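Local coordinates for protein BAT-2 beta-lactamase (Bacillus atrophaeus, PDB 6W5G) that probably hydrolyses beta-lactam antibiotics as a class D serine beta-lactamase, an enzyme family that confers antibiotic resistance, at residues Phe108-Arg113 and Met121-Ile126; Asn82-Leu87 and Pro192-Val197. All coordinates share one frame; numbering follows the deposited sequence.

Interaction 1 of 2, residues Phe108-Arg113 and Met121-Ile126; sequences FESWNR and MRDSVI. With EDO (1,2-ethanediol), chain E.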
loop_
_atom_site.group_PDB
_atom_site.type_symbol
_atom_site.label_atom_id
_atom_site.label_comp_id
_atom_site.label_asym_id
_atom_site.label_seq_id
_atom_site.Cartn_x
_atom_site.Cartn_y
_atom_site.Cartn_z
ATOM N N PHE A 108 -0.559 -11.528 -16.552
ATOM C CA PHE A 108 -0.774 -12.369 -15.380
ATOM C C PHE A 108 -2.128 -13.052 -15.462
ATOM O O PHE A 108 -3.147 -12.398 -15.719
ATOM C CB PHE A 108 -0.670 -11.557 -14.087
ATOM C CG PHE A 108 0.698 -11.000 -13.842
ATOM C CD1 PHE A 108 1.700 -11.797 -13.312
ATOM C CD2 PHE A 108 0.986 -9.686 -14.152
ATOM C CE1 PHE A 108 2.968 -11.288 -13.090
ATOM C CE2 PHE A 108 2.254 -9.167 -13.935
ATOM C CZ PHE A 108 3.245 -9.971 -13.402
ATOM N N GLU A 109 -2.133 -14.368 -15.226
ATOM C CA GLU A 109 -3.365 -15.136 -15.362
ATOM C C GLU A 109 -4.465 -14.586 -14.462
ATOM O O GLU A 109 -5.635 -14.532 -14.862
ATOM C CB GLU A 109 -3.088 -16.607 -15.056
ATOM C CG GLU A 109 -4.299 -17.510 -15.194
ATOM C CD GLU A 109 -4.018 -18.939 -14.755
ATOM O OE1 GLU A 109 -2.930 -19.196 -14.190
ATOM O OE2 GLU A 109 -4.894 -19.804 -14.962
ATOM N N SER A 110 -4.108 -14.155 -13.250
ATOM C CA SER A 110 -5.119 -13.687 -12.310
ATOM C C SER A 110 -5.839 -12.448 -12.817
ATOM O O SER A 110 -6.960 -12.170 -12.373
ATOM C CB SER A 110 -4.491 -13.399 -10.948
ATOM O OG SER A 110 -3.544 -12.355 -11.048
ATOM N N TRP A 111 -5.227 -11.707 -13.740
ATOM C CA TRP A 111 -5.840 -10.510 -14.298
ATOM C C TRP A 111 -6.889 -10.822 -15.356
ATOM O O TRP A 111 -7.698 -9.944 -15.684
ATOM C CB TRP A 111 -4.761 -9.653 -14.956
ATOM C CG TRP A 111 -3.798 -9.020 -14.005
ATOM C CD1 TRP A 111 -3.762 -9.150 -12.636
ATOM C CD2 TRP A 111 -2.732 -8.137 -14.350
ATOM N NE1 TRP A 111 -2.736 -8.393 -12.120
ATOM C CE2 TRP A 111 -2.085 -7.766 -13.150
ATOM C CE3 TRP A 111 -2.254 -7.626 -15.560
ATOM C CZ2 TRP A 111 -0.993 -6.902 -13.126
ATOM C CZ3 TRP A 111 -1.165 -6.774 -15.534
ATOM C CH2 TRP A 111 -0.547 -6.423 -14.325
ATOM N N ASN A 112 -6.897 -12.040 -15.895
ATOM C CA ASN A 112 -7.722 -12.376 -17.060
ATOM C C ASN A 112 -9.070 -12.978 -16.652
ATOM O O ASN A 112 -9.425 -14.095 -17.029
ATOM C CB ASN A 112 -6.959 -13.302 -17.998
ATOM C CG ASN A 112 -5.669 -12.676 -18.503
ATOM O OD1 ASN A 112 -5.615 -11.471 -18.764
ATOM N ND2 ASN A 112 -4.627 -13.488 -18.653
ATOM N N ARG A 113 -9.827 -12.195 -15.887
ATOM C CA ARG A 113 -11.161 -12.572 -15.434
ATOM C C ARG A 113 -11.845 -11.326 -14.886
ATOM O O ARG A 113 -11.207 -10.293 -14.664
ATOM C CB ARG A 113 -11.112 -13.678 -14.376
ATOM C CG ARG A 113 -10.374 -13.311 -13.090
ATOM C CD ARG A 113 -10.503 -14.451 -12.068
ATOM N NE ARG A 113 -9.889 -14.138 -10.782
ATOM C CZ ARG A 113 -8.785 -14.723 -10.317
ATOM N NH1 ARG A 113 -8.167 -15.655 -11.032
ATOM N NH2 ARG A 113 -8.299 -14.375 -9.132
ATOM N N MET A 121 -7.681 -5.184 -5.819
ATOM C CA MET A 121 -6.631 -4.833 -4.871
ATOM C C MET A 121 -5.808 -6.061 -4.501
ATOM O O MET A 121 -4.573 -6.035 -4.554
ATOM C CB MET A 121 -7.209 -4.157 -3.626
ATOM C CG MET A 121 -6.127 -3.862 -2.587
ATOM S SD MET A 121 -6.668 -2.835 -1.224
ATOM C CE MET A 121 -6.842 -1.249 -2.051
ATOM N N ARG A 122 -6.480 -7.155 -4.139
ATOM C CA ARG A 122 -5.785 -8.364 -3.700
ATOM C C ARG A 122 -4.811 -8.876 -4.761
ATOM O O ARG A 122 -3.683 -9.276 -4.440
ATOM C CB ARG A 122 -6.822 -9.428 -3.341
ATOM C CG ARG A 122 -6.249 -10.778 -2.981
ATOM C CD ARG A 122 -7.383 -11.731 -2.587
ATOM N NE ARG A 122 -8.004 -11.339 -1.321
ATOM C CZ ARG A 122 -9.179 -11.785 -0.890
ATOM N NH1 ARG A 122 -9.881 -12.640 -1.628
ATOM N NH2 ARG A 122 -9.658 -11.372 0.279
ATOM N N ASP A 123 -5.221 -8.857 -6.029
ATOM C CA ASP A 123 -4.403 -9.370 -7.116
ATOM C C ASP A 123 -3.712 -8.278 -7.921
ATOM O O ASP A 123 -3.164 -8.574 -8.988
ATOM C CB ASP A 123 -5.226 -10.270 -8.036
ATOM C CG ASP A 123 -5.497 -11.633 -7.427
ATOM O OD1 ASP A 123 -4.621 -12.130 -6.694
ATOM O OD2 ASP A 123 -6.564 -12.220 -7.706
ATOM N N SER A 124 -3.712 -7.036 -7.432
ATOM C CA SER A 124 -3.037 -5.917 -8.109
ATOM C C SER A 124 -3.427 -5.836 -9.585
ATOM O O SER A 124 -2.577 -5.745 -10.479
ATOM C CB SER A 124 -1.517 -6.005 -7.968
ATOM O OG SER A 124 -1.109 -5.909 -6.625
ATOM N N VAL A 125 -4.734 -5.856 -9.839
ATOM C CA VAL A 125 -5.251 -5.882 -11.202
ATOM C C VAL A 125 -5.313 -4.459 -11.723
ATOM O O VAL A 125 -6.313 -3.753 -11.530
ATOM C CB VAL A 125 -6.623 -6.571 -11.263
ATOM C CG1 VAL A 125 -7.075 -6.712 -12.713
ATOM C CG2 VAL A 125 -6.529 -7.916 -10.582
ATOM N N ILE A 126 -4.232 -4.042 -12.388
ATOM C CA ILE A 126 -4.060 -2.649 -12.788
ATOM C C ILE A 126 -5.229 -2.173 -13.643
ATOM O O ILE A 126 -5.710 -1.042 -13.480
ATOM C CB ILE A 126 -2.711 -2.477 -13.508
ATOM C CG1 ILE A 126 -1.547 -2.749 -12.544
ATOM C CG2 ILE A 126 -2.597 -1.086 -14.138
ATOM C CD1 ILE A 126 -0.202 -2.829 -13.227
HETATM C C1 EDO E . 2.304 -5.535 -7.049
HETATM O O1 EDO E . 1.132 -5.527 -6.236
HETATM C C2 EDO E . 3.416 -6.211 -6.268
HETATM O O2 EDO E . 3.109 -7.588 -6.016
HETATM O O HOH W 1 -1.655 -11.545 -9.098
#
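Trp111 meets Asp123, Val125 and Ile126 through its indole. Trp111 NE1 donates a hydrogen bond to Asp123 O at 3.2 Å. The N-H...O angle is 147°, and the oxygen lies close to the indole plane, at the ring edge. CG of Trp111 sits beside its own backbone N (chi1 -69°), which swings the indole across to the other chain segment.

The apolar contacts use the same ring. Val125 CA stands over one face, 4.0 Å from the centroid of the five-membered ring, as a CH-pi contact. Val125 CG2 lies 3.7 Å from Trp111 CD1. At the six-membered end, Ile126 CD1 comes to 3.8 Å from Trp111 CH2. Phe108 CD2 covers the opposite face of the indole near its rim.

The charged contact is a salt bridge, with Arg113 NH2 3.1 Å from Asp123 OD2. The guanidinium and carboxylate planes are 74° apart, so the groups do not lie flat against each other. Ser110 O lies over the centre of one guanidinium face. A water is 2.8 Å from Ser110 OG and makes a weak bond to Asp123 O.

Asp123 follows helix 117-122, which ends in a Schellman motif with Ser124, at positive phi, as the C-prime residue. By family pattern, Ser124-Val125-Ile126 probably corresponds to the S-X-V motif of the class D active site, with Ile in the place of Val. Ser124 OG is hydrogen-bonded to Lys214, and 1,2-ethanediol binds beside it.

Asp123 is thus held twice, by its carbonyl and by its carboxylate. Together with the ring packing, this ties the 108-113 loop to the chain that carries the probable Ser124 motif. The salt bridge lies toward the surface, where solvent would probably weaken it.

Interaction 2 of 2, residues Asn82-Leu87 and Pro192-Val197; sequences NALIGL and PIMKTV
This helix-helix contact lies in the helical part of the class D beta-lactamase fold. Helix 81-88 begins two residues after Lys79, the carboxylated lysine, and here it packs on helix 191-200. The axes of the two short segments approach to 9.7 Å at an angle of 140° between their N-to-C directions, so they run roughly antiparallel. Leu84 and Ile193 have the nearest CA atoms across the contact.

No hydrogen bond crosses between the two segments. The contact is made by aliphatic groups. Val197 CG2 is the shared point. Val197 CG2 lies 3.6 Å from Leu84 CD2. Leu87 CD1 is 3.7 Å from Val197 CG2, and Ala83 CB also packs on that methyl. Val197 CG1 is anti to the backbone N (chi1 172°), which leaves CG2 as the branch that faces helix 81-88. Leu84 and Val197 meet at about a right angle, whereas Leu87 runs past Val197 in the opposite direction.

Ile193 works one turn earlier. Ile193 CG2 packs 3.9 Å from Leu87 CB and also lies near Leu84 O, while its CD1 reaches the backbone of Leu87. Leu84 CD2 has further partners. Leu84 CD2 touches Met194 CG at 3.9 Å and Ile193 CG2 at 4.0 Å, so this one methyl meets three residues of the other helix. Thr196 joins through its methyl CG2, 4.2 Å from Leu87 CD1.

Other helices extend this core. Leu84 also packs on Phe178 and Leu182 of helix 172-184, and Met194 touches Leu182 as well. Phe189 contacts both Leu84 and Met194. Elsewhere on helix 81-88, Asn82 and Ala83 meet Tyr129 of helix 126-136, and Ile85 packs on helix 138-147. Helix 81-88 thus packs against helices 126-136, 138-147, 172-184 and 191-200.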
loop_
_atom_site.group_PDB
_atom_site.type_symbol
_atom_site.label_atom_id
_atom_site.label_comp_id
_atom_site.label_asym_id
_atom_site.label_seq_id
_atom_site.Cartn_x
_atom_site.Cartn_y
_atom_site.Cartn_z
ATOM N N ASN A 82 -6.381 5.306 -4.212
ATOM C CA ASN A 82 -7.279 5.255 -5.361
ATOM C C ASN A 82 -8.630 4.674 -4.958
ATOM O O ASN A 82 -9.681 5.217 -5.319
ATOM C CB ASN A 82 -6.625 4.439 -6.485
ATOM C CG ASN A 82 -7.076 4.855 -7.879
ATOM O OD1 ASN A 82 -7.860 5.791 -8.058
ATOM N ND2 ASN A 82 -6.566 4.154 -8.883
ATOM N N ALA A 83 -8.620 3.589 -4.178
ATOM C CA ALA A 83 -9.874 2.988 -3.725
ATOM C C ALA A 83 -10.656 3.939 -2.823
ATOM O O ALA A 83 -11.884 4.042 -2.936
ATOM C CB ALA A 83 -9.598 1.664 -3.008
ATOM N N LEU A 84 -9.967 4.633 -1.911
ATOM C CA LEU A 84 -10.655 5.585 -1.039
ATOM C C LEU A 84 -11.347 6.668 -1.855
ATOM O O LEU A 84 -12.529 6.975 -1.637
ATOM C CB LEU A 84 -9.655 6.224 -0.074
ATOM C CG LEU A 84 -9.046 5.328 1.006
ATOM C CD1 LEU A 84 -7.831 6.019 1.621
ATOM C CD2 LEU A 84 -10.069 4.993 2.071
ATOM N N ILE A 85 -10.621 7.242 -2.816
ATOM C CA ILE A 85 -11.165 8.310 -3.648
ATOM C C ILE A 85 -12.305 7.785 -4.511
ATOM O O ILE A 85 -13.363 8.415 -4.619
ATOM C CB ILE A 85 -10.047 8.943 -4.497
ATOM C CG1 ILE A 85 -9.012 9.635 -3.601
ATOM C CG2 ILE A 85 -10.634 9.928 -5.515
ATOM C CD1 ILE A 85 -7.684 9.889 -4.295
ATOM N N GLY A 86 -12.103 6.624 -5.140
ATOM C CA GLY A 86 -13.132 6.077 -6.013
ATOM C C GLY A 86 -14.426 5.765 -5.285
ATOM O O GLY A 86 -15.520 6.016 -5.805
ATOM N N LEU A 87 -14.325 5.211 -4.074
ATOM C CA LEU A 87 -15.530 5.012 -3.277
ATOM C C LEU A 87 -16.136 6.342 -2.864
ATOM O O LEU A 87 -17.357 6.522 -2.933
ATOM C CB LEU A 87 -15.216 4.176 -2.044
ATOM C CG LEU A 87 -14.915 2.710 -2.334
ATOM C CD1 LEU A 87 -14.272 2.072 -1.132
ATOM C CD2 LEU A 87 -16.197 1.976 -2.695
ATOM N N PRO A 192 -16.938 4.775 7.152
ATOM C CA PRO A 192 -17.187 3.447 6.566
ATOM C C PRO A 192 -16.363 3.168 5.325
ATOM O O PRO A 192 -16.009 2.008 5.079
ATOM C CB PRO A 192 -18.701 3.439 6.291
ATOM C CG PRO A 192 -19.146 4.858 6.454
ATOM C CD PRO A 192 -18.192 5.519 7.380
ATOM N N ILE A 193 -16.021 4.196 4.546
ATOM C CA ILE A 193 -15.162 3.983 3.385
ATOM C C ILE A 193 -13.763 3.566 3.823
ATOM O O ILE A 193 -13.155 2.656 3.241
ATOM C CB ILE A 193 -15.152 5.237 2.496
ATOM C CG1 ILE A 193 -16.493 5.368 1.774
ATOM C CG2 ILE A 193 -13.998 5.185 1.494
ATOM C CD1 ILE A 193 -16.629 6.637 0.972
ATOM N N MET A 194 -13.235 4.208 4.861
ATOM C CA MET A 194 -11.928 3.813 5.372
ATOM C C MET A 194 -11.961 2.406 5.958
ATOM O O MET A 194 -11.019 1.633 5.762
ATOM C CB MET A 194 -11.430 4.835 6.387
ATOM C CG MET A 194 -11.042 6.136 5.707
ATOM S SD MET A 194 -10.370 7.414 6.786
ATOM C CE MET A 194 -11.828 7.966 7.672
ATOM N N LYS A 195 -13.041 2.049 6.665
ATOM C CA LYS A 195 -13.168 0.678 7.152
ATOM C C LYS A 195 -13.174 -0.318 5.994
ATOM O O LYS A 195 -12.518 -1.364 6.067
ATOM C CB LYS A 195 -14.432 0.520 8.002
ATOM C CG LYS A 195 -14.429 1.292 9.324
ATOM C CD LYS A 195 -13.348 0.800 10.288
ATOM C CE LYS A 195 -13.626 1.213 11.742
ATOM N NZ LYS A 195 -13.661 2.699 11.945
ATOM N N THR A 196 -13.903 -0.006 4.914
ATOM C CA THR A 196 -13.988 -0.912 3.769
ATOM C C THR A 196 -12.624 -1.116 3.121
ATOM O O THR A 196 -12.229 -2.250 2.817
ATOM C CB THR A 196 -14.983 -0.358 2.747
ATOM O OG1 THR A 196 -16.295 -0.353 3.317
ATOM C CG2 THR A 196 -14.988 -1.207 1.469
ATOM N N VAL A 197 -11.891 -0.024 2.887
ATOM C CA VAL A 197 -10.601 -0.142 2.220
ATOM C C VAL A 197 -9.607 -0.874 3.111
ATOM O O VAL A 197 -8.827 -1.705 2.638
ATOM C CB VAL A 197 -10.088 1.238 1.762
ATOM C CG1 VAL A 197 -8.646 1.128 1.245
ATOM C CG2 VAL A 197 -11.011 1.804 0.667
#

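How the interactions relate
The centres of interactions 1 and 2 are about 19 Å apart, yet the two contacts touch. Met121 CE of the 121-126 segment packs 4.1 Å from Ala83 CB of the 82-87 segment. Along the chain, interaction 1 is nested inside the long loop closed by interaction 2. Both contacts adjoin elements of the probable active site. Segment 82-87 follows carboxylated Lys79, and segment 121-126 carries Ser124, which is bonded to Lys214 on strand 209-217. The 1,2-ethanediol beside Ser124 also bonds to Thr215. Interaction 2 is a buried apolar core, whereas interaction 1 lies nearer the surface and mixes polar and ring contacts.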